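Local coordinates for protein carboxyl esterase NP (Bacillus subtilis, PDB 4CCW) that hydrolyses carboxylic esters to an alcohol and a carboxylate, acting as a carboxylesterase of the alpha/beta hydrolase superfamily, at residues A[237-242]-A[285-290]; A[122-127]-A[146-151]; A[248-253]-A[265-270]; A[230-235]-A[259-264]. One frame throughout, in Å; residues are numbered along the deposited sequence.

In the fold
The four contacts lie in an alpha/beta hydrolase sheet whose strands 123-128, 146-152, 236-241 and 263-268 run parallel in that order. Contact 2, complete before the others open, joins the first two. Contact 1 lays helix 280-291 on the third strand and contact 3 packs helix 249-259 on the fourth; their centres are about 11 Å apart, and those of contacts 1 and 2 about 12 Å. Contact 3 falls between the two segments of contact 1, and contact 4, at the entries to the last two strands, alternates with both. Side chains of contacts 1, 2 and 3 come within about 10 Å of that of His273, the probable proton acceptor; contact 4 lies away from the active site.

Contact 1 (A[237-242]-A[285-290]); sequences LLLLGE and ERVMRF
The Phe290 ring and the Arg286 guanidinium both turn a face to Leu237. CB of Leu237 stands 3.5 Å from the centroid of the Phe290 ring and only 6° off its normal, a CH-pi contact over the middle of the face, while the backbone N of Leu237 comes near CZ at the far end of the ring. Methyl CD1 of Leu237 lies over the rim of one guanidinium face, 3.4 Å from Arg286 NH2, and Arg289 NH2 lies above the opposite face, also toward its rim. With CG anti to the backbone N (chi1 168°), the Leu237 side chain reaches the helix, its CD2 against Phe290 CB (3.8 Å) and Val287 CG2 (4.1 Å). These contacts lay helix 280-291 antiparallel on strand 236-241, their local axes 10.1 Å apart, one of the helices packed against the central sheet of the alpha/beta hydrolase fold. An alanine in place of Phe290 is likely to leave CB of Leu237 without its aromatic cover and open a gap between helix and strand. Further along the strand, Leu239 reaches the same helix with both methyls: CD2 lies 4.1 Å from Arg286 CG, and CD1 lies 4.2 Å from Val287 CG2. The polar end of Arg286 is held by salt bridges from NE to Glu266 and from NH2 to Glu264, both on the neighbouring strand 263-268.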
# COMPACT_ATOMS: atom_id res chain seq x y z
N LEU A 237 -9.68 -9.94 4.75
CA LEU A 237 -9.33 -9.70 6.14
C LEU A 237 -9.12 -8.21 6.21
O LEU A 237 -8.27 -7.67 5.52
CB LEU A 237 -8.05 -10.44 6.55
CG LEU A 237 -7.43 -10.05 7.90
CD1 LEU A 237 -8.21 -10.66 9.06
CD2 LEU A 237 -5.98 -10.52 7.98
N LEU A 238 -9.90 -7.54 7.05
CA LEU A 238 -9.75 -6.11 7.25
C LEU A 238 -9.14 -5.84 8.61
O LEU A 238 -9.75 -6.17 9.62
CB LEU A 238 -11.10 -5.38 7.10
CG LEU A 238 -11.11 -3.89 7.45
CD1 LEU A 238 -10.24 -3.10 6.46
CD2 LEU A 238 -12.55 -3.34 7.40
N LEU A 239 -7.93 -5.29 8.63
CA LEU A 239 -7.27 -4.86 9.85
C LEU A 239 -7.22 -3.35 9.94
O LEU A 239 -6.78 -2.68 8.99
CB LEU A 239 -5.84 -5.40 9.95
CG LEU A 239 -5.65 -6.91 9.89
CD1 LEU A 239 -4.18 -7.25 10.12
CD2 LEU A 239 -6.53 -7.64 10.91
N LEU A 240 -7.65 -2.83 11.08
CA LEU A 240 -7.66 -1.40 11.36
C LEU A 240 -6.99 -1.20 12.71
O LEU A 240 -6.95 -2.12 13.52
CB LEU A 240 -9.11 -0.88 11.40
CG LEU A 240 -9.91 -1.00 10.11
CD1 LEU A 240 -11.40 -1.24 10.39
CD2 LEU A 240 -9.68 0.26 9.26
N GLY A 241 -6.45 -0.01 12.94
CA GLY A 241 -5.75 0.29 14.21
C GLY A 241 -6.59 1.16 15.13
O GLY A 241 -7.22 2.11 14.69
N GLU A 242 -6.59 0.85 16.43
CA GLU A 242 -7.38 1.63 17.40
C GLU A 242 -7.04 3.12 17.37
O GLU A 242 -7.91 3.96 17.59
CB GLU A 242 -7.28 1.06 18.84
CG GLU A 242 -5.92 1.22 19.50
CD GLU A 242 -5.91 0.89 21.00
OE1 GLU A 242 -6.81 1.31 21.75
OE2 GLU A 242 -4.98 0.21 21.44
N GLU A 285 1.58 -12.63 12.01
CA GLU A 285 0.90 -13.91 12.31
C GLU A 285 -0.57 -13.88 11.90
O GLU A 285 -1.10 -14.88 11.37
CB GLU A 285 1.00 -14.25 13.80
CG GLU A 285 0.40 -15.60 14.19
CD GLU A 285 -1.13 -15.60 14.36
OE1 GLU A 285 -1.72 -14.54 14.64
OE2 GLU A 285 -1.74 -16.69 14.23
N ARG A 286 -1.23 -12.76 12.15
CA ARG A 286 -2.66 -12.62 11.89
C ARG A 286 -2.95 -12.80 10.41
O ARG A 286 -3.88 -13.50 10.04
CB ARG A 286 -3.19 -11.27 12.39
CG ARG A 286 -4.68 -11.03 12.14
CD ARG A 286 -5.53 -12.01 12.94
NE ARG A 286 -6.96 -12.03 12.60
CZ ARG A 286 -7.54 -12.93 11.81
NH1 ARG A 286 -6.83 -13.89 11.22
NH2 ARG A 286 -8.86 -12.88 11.60
N VAL A 287 -2.16 -12.15 9.57
CA VAL A 287 -2.32 -12.26 8.12
C VAL A 287 -2.04 -13.68 7.65
O VAL A 287 -2.79 -14.25 6.85
CB VAL A 287 -1.44 -11.24 7.37
CG1 VAL A 287 -1.36 -11.59 5.89
CG2 VAL A 287 -1.96 -9.82 7.57
N MET A 288 -0.96 -14.27 8.16
CA MET A 288 -0.63 -15.64 7.81
C MET A 288 -1.75 -16.61 8.16
O MET A 288 -2.11 -17.48 7.36
CB MET A 288 0.66 -16.09 8.48
CG MET A 288 1.49 -16.92 7.53
SD MET A 288 2.43 -15.79 6.48
CE MET A 288 3.86 -15.69 7.56
N ARG A 289 -2.31 -16.45 9.36
CA ARG A 289 -3.38 -17.31 9.85
C ARG A 289 -4.59 -17.24 8.93
O ARG A 289 -5.20 -18.27 8.62
CB ARG A 289 -3.78 -16.88 11.27
CG ARG A 289 -4.68 -17.85 12.01
CD ARG A 289 -4.80 -17.42 13.46
NE ARG A 289 -5.84 -16.41 13.67
CZ ARG A 289 -5.75 -15.37 14.50
NH1 ARG A 289 -4.64 -15.14 15.19
NH2 ARG A 289 -6.77 -14.54 14.62
N PHE A 290 -4.91 -16.03 8.48
CA PHE A 290 -6.00 -15.80 7.55
C PHE A 290 -5.79 -16.50 6.20
O PHE A 290 -6.71 -17.11 5.66
CB PHE A 290 -6.23 -14.30 7.34
CG PHE A 290 -7.28 -13.98 6.32
CD1 PHE A 290 -8.62 -14.13 6.62
CD2 PHE A 290 -6.92 -13.54 5.05
CE1 PHE A 290 -9.60 -13.85 5.67
CE2 PHE A 290 -7.89 -13.27 4.10
CZ PHE A 290 -9.23 -13.42 4.41

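Contact 2 (A[122-127]-A[146-151]); sequences KSHMIG and VKSAAI
Segments 123-127 and 148-151 run side by side as parallel strands, 8° apart in direction and 4.7 Å between axes, joined by backbone hydrogen bonds that pass alternately from one to the other. Ala150 N gives a nearly straight bond of 2.8 Å to Met125 O (171°), and Gly127 N meets Ala150 O almost end-on at 3.0 Å. Met125 N donates in the carbonyl plane to Ser148 O. Where the second strand turns a corner at Lys147, its N still reaches Ser123 O at 2.9 Å, but from above the carbonyl plane. The side chains fall on two faces. On one, ND1 of His124 and OG of Ser148 share a hydrogen bond of 3.0 Å at the edge of the imidazole, in its plane. CB of Lys147 sits over a face of the same ring, 4.0 Å from its centroid, and Phe291 of helix 280-291 stacks on His124 as well. The two strands and helix 130-141 between them make a beta-alpha-beta crossover of the alpha/beta hydrolase sheet, and Gly127 begins a GxSxG sequence consistent with the nucleophile elbow. Beyond the histidine on this face, Ile126 CG1 lies 4.0 Å from Ala150 CB. The other face carries Met125 and Val146: the methionine chain, extended to its sulfur (chi2 178°), brings SD against both valine methyls, CG1 and CG2, each at 3.8 Å. Helix 130-141 covers this side, with Phe138 against Val146 and Leu139 against Ala149.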
# COMPACT_ATOMS: atom_id res chain seq x y z
N LYS A 122 -3.85 -16.84 -9.83
CA LYS A 122 -4.43 -16.19 -8.65
C LYS A 122 -3.35 -15.89 -7.61
O LYS A 122 -2.35 -16.60 -7.53
CB LYS A 122 -5.53 -17.05 -8.03
CG LYS A 122 -6.62 -17.50 -8.99
CD LYS A 122 -7.79 -18.10 -8.22
CE LYS A 122 -8.87 -18.60 -9.17
NZ LYS A 122 -9.98 -19.28 -8.45
N SER A 123 -3.54 -14.83 -6.84
CA SER A 123 -2.56 -14.45 -5.82
C SER A 123 -3.21 -13.98 -4.54
O SER A 123 -4.34 -13.48 -4.55
CB SER A 123 -1.65 -13.33 -6.34
OG SER A 123 -0.65 -13.01 -5.38
N HIS A 124 -2.51 -14.16 -3.42
CA HIS A 124 -2.87 -13.47 -2.20
C HIS A 124 -2.41 -12.06 -2.34
O HIS A 124 -1.45 -11.78 -3.07
CB HIS A 124 -2.24 -14.14 -0.99
CG HIS A 124 -2.83 -15.49 -0.66
ND1 HIS A 124 -4.09 -15.65 -0.22
CD2 HIS A 124 -2.28 -16.77 -0.73
CE1 HIS A 124 -4.33 -16.96 -0.00
NE2 HIS A 124 -3.22 -17.65 -0.32
N MET A 125 -3.09 -11.14 -1.65
CA MET A 125 -2.74 -9.73 -1.70
C MET A 125 -2.80 -9.14 -0.31
O MET A 125 -3.66 -9.50 0.49
CB MET A 125 -3.68 -8.94 -2.62
CG MET A 125 -3.72 -9.43 -4.05
SD MET A 125 -4.90 -8.48 -5.03
CE MET A 125 -4.03 -6.91 -5.17
N ILE A 126 -1.87 -8.21 -0.06
CA ILE A 126 -1.88 -7.41 1.15
C ILE A 126 -1.65 -5.98 0.70
O ILE A 126 -0.74 -5.71 -0.08
CB ILE A 126 -0.77 -7.82 2.14
CG1 ILE A 126 -0.94 -9.30 2.55
CG2 ILE A 126 -0.76 -6.91 3.36
CD1 ILE A 126 0.27 -9.89 3.26
N GLY A 127 -2.49 -5.07 1.18
CA GLY A 127 -2.35 -3.67 0.82
C GLY A 127 -2.66 -2.81 2.02
O GLY A 127 -3.64 -3.06 2.73
N VAL A 146 -7.70 -13.16 -7.53
CA VAL A 146 -7.36 -12.92 -6.13
C VAL A 146 -7.85 -14.10 -5.29
O VAL A 146 -9.05 -14.35 -5.20
CB VAL A 146 -7.99 -11.59 -5.61
CG1 VAL A 146 -7.42 -11.21 -4.24
CG2 VAL A 146 -7.79 -10.45 -6.59
N LYS A 147 -6.92 -14.82 -4.68
CA LYS A 147 -7.28 -15.93 -3.78
C LYS A 147 -7.97 -15.40 -2.51
O LYS A 147 -9.03 -15.89 -2.12
CB LYS A 147 -6.03 -16.74 -3.41
CG LYS A 147 -5.36 -17.40 -4.61
CD LYS A 147 -4.30 -18.42 -4.21
CE LYS A 147 -3.68 -19.09 -5.43
NZ LYS A 147 -4.52 -20.19 -6.01
N SER A 148 -7.34 -14.41 -1.89
CA SER A 148 -7.89 -13.72 -0.72
C SER A 148 -7.05 -12.47 -0.52
O SER A 148 -5.97 -12.37 -1.09
CB SER A 148 -7.90 -14.62 0.53
OG SER A 148 -6.60 -14.73 1.10
N ALA A 149 -7.55 -11.53 0.26
CA ALA A 149 -6.92 -10.21 0.39
C ALA A 149 -6.97 -9.74 1.83
O ALA A 149 -7.98 -9.91 2.51
CB ALA A 149 -7.62 -9.22 -0.52
N ALA A 150 -5.84 -9.18 2.29
CA ALA A 150 -5.74 -8.53 3.58
C ALA A 150 -5.63 -7.04 3.28
O ALA A 150 -4.72 -6.60 2.57
CB ALA A 150 -4.52 -9.01 4.35
N ILE A 151 -6.59 -6.29 3.80
CA ILE A 151 -6.69 -4.86 3.53
C ILE A 151 -6.43 -4.18 4.85
O ILE A 151 -7.16 -4.37 5.81
CB ILE A 151 -8.08 -4.51 2.93
CG1 ILE A 151 -8.22 -5.15 1.54
CG2 ILE A 151 -8.31 -3.01 2.89
CD1 ILE A 151 -9.60 -5.05 0.92

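Contact 3 (A[248-253]-A[265-270]); sequences DPHSAL and AEVIKN
Pro249, in the first turn of helix 249-259, makes a loose contact with Val267, its CB 4.4 Å from Val267 CG2. Just before it, Asp248 is the N-cap: its OD1 accepts from Ser251 N at 3.0 Å, approached from above the carboxylate plane, and from His250 N in a weaker, bent bond. His250 follows with CG anti to the carbonyl carbon (chi1 -72°), which brings the imidazole beside Val267. Methyl CG2 of Val267 lies above one face of this ring, 3.8 Å from the centroid and 19° off the normal, in a CH-pi contact, while CG1 of the same valine touches NE2 at 3.6 Å. Helix 249-259 is the connection of a beta-alpha-beta unit between strands 236-241 and 263-268, and here its start runs antiparallel to strand 265-268, 8.7 Å away axis to axis. A glycine in place of Val267 would probably leave the His250 ring without support on this face and free to turn. One helical turn on, Leu253 points its side chain at the strand. Its CD1 settles over the backbone, 3.7 Å from Glu266 CA, and touches Ala265 CB at 4.1 Å on one hand and Val267 CG2 at 4.0 Å on the other. Leu253 also packs on Leu240 of strand 236-241, while the CB of Glu266 is directed away from the helix and its OE2 is hydrogen-bonded to Tyr282 OH.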
# COMPACT_ATOMS: atom_id res chain seq x y z
N ASP A 248 -12.61 7.21 11.50
CA ASP A 248 -12.89 6.47 12.72
C ASP A 248 -12.84 4.97 12.43
O ASP A 248 -13.58 4.49 11.56
CB ASP A 248 -14.24 6.90 13.30
CG ASP A 248 -14.57 6.19 14.61
OD1 ASP A 248 -14.49 4.95 14.69
OD2 ASP A 248 -14.94 6.89 15.57
N PRO A 249 -11.93 4.24 13.10
CA PRO A 249 -11.71 2.86 12.66
C PRO A 249 -12.89 1.98 13.02
O PRO A 249 -13.16 1.02 12.32
CB PRO A 249 -10.45 2.43 13.42
CG PRO A 249 -10.43 3.29 14.65
CD PRO A 249 -11.04 4.61 14.22
N HIS A 250 -13.60 2.32 14.09
CA HIS A 250 -14.81 1.53 14.44
C HIS A 250 -15.96 1.79 13.51
O HIS A 250 -16.70 0.86 13.12
CB HIS A 250 -15.16 1.68 15.92
CG HIS A 250 -14.19 0.96 16.83
ND1 HIS A 250 -14.27 -0.36 17.08
CD2 HIS A 250 -13.06 1.42 17.53
CE1 HIS A 250 -13.27 -0.74 17.91
NE2 HIS A 250 -12.53 0.35 18.18
N SER A 251 -16.12 3.04 13.08
CA SER A 251 -17.08 3.36 12.04
C SER A 251 -16.73 2.61 10.74
O SER A 251 -17.62 2.12 10.07
CB SER A 251 -17.13 4.87 11.78
OG SER A 251 -17.26 5.57 13.00
N ALA A 252 -15.44 2.54 10.39
CA ALA A 252 -14.99 1.81 9.20
C ALA A 252 -15.32 0.32 9.28
O ALA A 252 -15.83 -0.26 8.31
CB ALA A 252 -13.49 2.00 8.98
N LEU A 253 -15.02 -0.28 10.43
CA LEU A 253 -15.32 -1.70 10.65
C LEU A 253 -16.83 -1.93 10.51
O LEU A 253 -17.26 -2.93 9.92
CB LEU A 253 -14.82 -2.16 12.02
CG LEU A 253 -15.09 -3.64 12.38
CD1 LEU A 253 -13.97 -4.21 13.23
CD2 LEU A 253 -16.42 -3.76 13.10
N ALA A 265 -12.99 -8.88 10.11
CA ALA A 265 -12.54 -7.51 10.36
C ALA A 265 -12.27 -7.31 11.84
O ALA A 265 -13.00 -7.83 12.67
CB ALA A 265 -13.57 -6.51 9.85
N GLU A 266 -11.22 -6.56 12.15
CA GLU A 266 -10.89 -6.26 13.55
C GLU A 266 -10.13 -4.96 13.71
O GLU A 266 -9.41 -4.53 12.79
CB GLU A 266 -10.12 -7.42 14.22
CG GLU A 266 -8.73 -7.66 13.67
CD GLU A 266 -8.02 -8.81 14.35
OE1 GLU A 266 -8.45 -9.97 14.17
OE2 GLU A 266 -7.05 -8.54 15.09
N VAL A 267 -10.32 -4.34 14.87
CA VAL A 267 -9.57 -3.16 15.27
C VAL A 267 -8.52 -3.63 16.25
O VAL A 267 -8.84 -4.17 17.31
CB VAL A 267 -10.47 -2.09 15.93
CG1 VAL A 267 -9.62 -0.94 16.46
CG2 VAL A 267 -11.49 -1.57 14.93
N ILE A 268 -7.26 -3.41 15.89
CA ILE A 268 -6.11 -3.91 16.62
C ILE A 268 -5.66 -2.95 17.72
O ILE A 268 -5.69 -1.74 17.54
CB ILE A 268 -4.94 -4.18 15.65
CG1 ILE A 268 -5.27 -5.40 14.80
CG2 ILE A 268 -3.62 -4.37 16.39
CD1 ILE A 268 -4.42 -5.53 13.56
N LYS A 269 -5.24 -3.51 18.85
CA LYS A 269 -4.79 -2.70 19.98
C LYS A 269 -3.40 -2.12 19.74
O LYS A 269 -2.58 -2.71 19.03
CB LYS A 269 -4.81 -3.53 21.28
CG LYS A 269 -6.20 -3.95 21.74
CD LYS A 269 -7.23 -2.84 21.61
CE LYS A 269 -8.48 -3.11 22.44
NZ LYS A 269 -9.33 -4.23 21.92
N ASN A 270 -3.17 -0.94 20.32
CA ASN A 270 -1.83 -0.36 20.37
C ASN A 270 -1.21 -0.15 18.99
O ASN A 270 -0.01 -0.32 18.80
CB ASN A 270 -0.90 -1.22 21.25
CG ASN A 270 -1.41 -1.39 22.67
OD1 ASN A 270 -1.45 -2.52 23.21
ND2 ASN A 270 -1.77 -0.27 23.31

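Contact 4 (A[230-235]-A[259-264]); sequences RSARVP and FVPDIE
Arg230 and Phe259, at the ends of helices 226-230 and 249-259, meet where the chain leaves these helices for the neighbouring parallel strands 236-241 and 263-268 of the alpha/beta hydrolase fold. The guanidinium lies across the edge of the ring, the two planes 87° apart: CE1 of Phe259 stands over the rim of one guanidinium face, 3.5 Å from Arg230 NH2, and NE lies in the plane of the ring, at its edge. The arginine chain is extended from CG to NE, which carries the guanidinium along the CD1-CE1 edge of the ring. Next to this pair the backbones approach, with Arg230 CA 3.3 Å from Phe259 O in a CA-H...O contact. Pro261 CG then sits 3.3 Å from Arg230 O, and Ala232 CB packs beside it, 3.9 Å from Pro261 CD and 4.0 Å from Val260 CG1. At the other end, Pro235 and Asp262 lie side by side, CB of the proline 3.8 Å from Asp262 OD2. Around this shell, a salt bridge to Glu227 holds NH1 of Arg230, Leu140 of helix 130-141 packs on Ala232, and backbone hydrogen bonds between Ile236 and both Asp262 and Glu264 begin the strand pairing. Between the loops, water 1 accepts from Asp262 N at 3.1 Å and lies 2.9 Å from Val234 O, to which it probably donates.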
# COMPACT_ATOMS: atom_id res chain seq x y z
N ARG A 230 -21.36 -5.05 -1.34
CA ARG A 230 -22.15 -6.30 -1.33
C ARG A 230 -21.69 -7.27 -2.41
O ARG A 230 -21.92 -8.49 -2.30
CB ARG A 230 -23.63 -5.99 -1.55
CG ARG A 230 -24.33 -5.45 -0.31
CD ARG A 230 -25.79 -5.17 -0.61
NE ARG A 230 -26.52 -5.01 0.63
CZ ARG A 230 -27.16 -3.90 1.00
NH1 ARG A 230 -27.19 -2.86 0.21
NH2 ARG A 230 -27.79 -3.87 2.17
N SER A 231 -21.07 -6.73 -3.45
CA SER A 231 -20.69 -7.53 -4.62
C SER A 231 -19.39 -8.32 -4.46
O SER A 231 -19.07 -9.16 -5.31
CB SER A 231 -20.63 -6.65 -5.87
OG SER A 231 -19.38 -5.99 -6.00
N ALA A 232 -18.66 -8.06 -3.37
CA ALA A 232 -17.36 -8.73 -3.10
C ALA A 232 -17.50 -10.25 -3.15
O ALA A 232 -18.39 -10.81 -2.50
CB ALA A 232 -16.79 -8.30 -1.76
N ARG A 233 -16.62 -10.91 -3.90
CA ARG A 233 -16.65 -12.38 -4.06
C ARG A 233 -15.31 -13.03 -3.70
O ARG A 233 -15.03 -14.18 -4.07
CB ARG A 233 -17.04 -12.74 -5.50
CG ARG A 233 -18.50 -12.50 -5.84
CD ARG A 233 -18.86 -13.17 -7.17
NE ARG A 233 -18.46 -12.38 -8.33
CZ ARG A 233 -17.88 -12.88 -9.42
NH1 ARG A 233 -17.58 -14.17 -9.50
NH2 ARG A 233 -17.57 -12.09 -10.44
N VAL A 234 -14.48 -12.29 -2.98
CA VAL A 234 -13.16 -12.72 -2.56
C VAL A 234 -13.11 -12.60 -1.03
O VAL A 234 -13.58 -11.60 -0.49
CB VAL A 234 -12.07 -11.82 -3.23
CG1 VAL A 234 -10.67 -12.21 -2.79
CG2 VAL A 234 -12.15 -11.90 -4.74
N PRO A 235 -12.52 -13.58 -0.33
CA PRO A 235 -12.39 -13.40 1.13
C PRO A 235 -11.48 -12.23 1.48
O PRO A 235 -10.42 -12.08 0.87
CB PRO A 235 -11.76 -14.72 1.62
CG PRO A 235 -11.69 -15.62 0.44
CD PRO A 235 -11.86 -14.81 -0.80
N PHE A 259 -21.76 -4.81 4.93
CA PHE A 259 -21.99 -5.09 3.50
C PHE A 259 -21.12 -6.18 2.84
O PHE A 259 -21.59 -6.87 1.92
CB PHE A 259 -21.84 -3.79 2.69
CG PHE A 259 -22.82 -2.72 3.07
CD1 PHE A 259 -24.13 -2.76 2.61
CD2 PHE A 259 -22.43 -1.67 3.90
CE1 PHE A 259 -25.04 -1.79 2.96
CE2 PHE A 259 -23.35 -0.69 4.27
CZ PHE A 259 -24.65 -0.75 3.81
N VAL A 260 -19.87 -6.32 3.26
CA VAL A 260 -18.95 -7.24 2.56
C VAL A 260 -19.27 -8.67 2.99
O VAL A 260 -19.21 -8.97 4.16
CB VAL A 260 -17.46 -6.92 2.84
CG1 VAL A 260 -16.54 -7.94 2.20
CG2 VAL A 260 -17.11 -5.51 2.36
N PRO A 261 -19.63 -9.54 2.04
CA PRO A 261 -20.13 -10.88 2.38
C PRO A 261 -19.13 -11.75 3.14
O PRO A 261 -19.51 -12.44 4.09
CB PRO A 261 -20.40 -11.51 1.02
CG PRO A 261 -20.75 -10.35 0.18
CD PRO A 261 -19.79 -9.28 0.60
N ASP A 262 -17.88 -11.73 2.73
CA ASP A 262 -16.95 -12.70 3.27
C ASP A 262 -15.83 -11.87 3.86
O ASP A 262 -14.86 -11.56 3.17
CB ASP A 262 -16.46 -13.65 2.16
CG ASP A 262 -15.63 -14.82 2.68
OD1 ASP A 262 -15.18 -14.80 3.84
OD2 ASP A 262 -15.43 -15.77 1.90
N ILE A 263 -16.00 -11.49 5.13
CA ILE A 263 -15.07 -10.57 5.79
C ILE A 263 -14.71 -11.05 7.20
O ILE A 263 -15.56 -11.60 7.91
CB ILE A 263 -15.62 -9.11 5.82
CG1 ILE A 263 -14.50 -8.12 6.11
CG2 ILE A 263 -16.75 -8.94 6.83
CD1 ILE A 263 -14.80 -6.70 5.65
N GLU A 264 -13.44 -10.88 7.56
CA GLU A 264 -12.98 -11.00 8.93
C GLU A 264 -12.37 -9.64 9.21
O GLU A 264 -11.38 -9.25 8.59
CB GLU A 264 -11.96 -12.16 9.08
CG GLU A 264 -12.51 -13.53 8.68
CD GLU A 264 -11.57 -14.70 9.00
OE1 GLU A 264 -10.52 -14.49 9.63
OE2 GLU A 264 -11.90 -15.84 8.65
O HOH W 1 -16.38 -11.11 0.07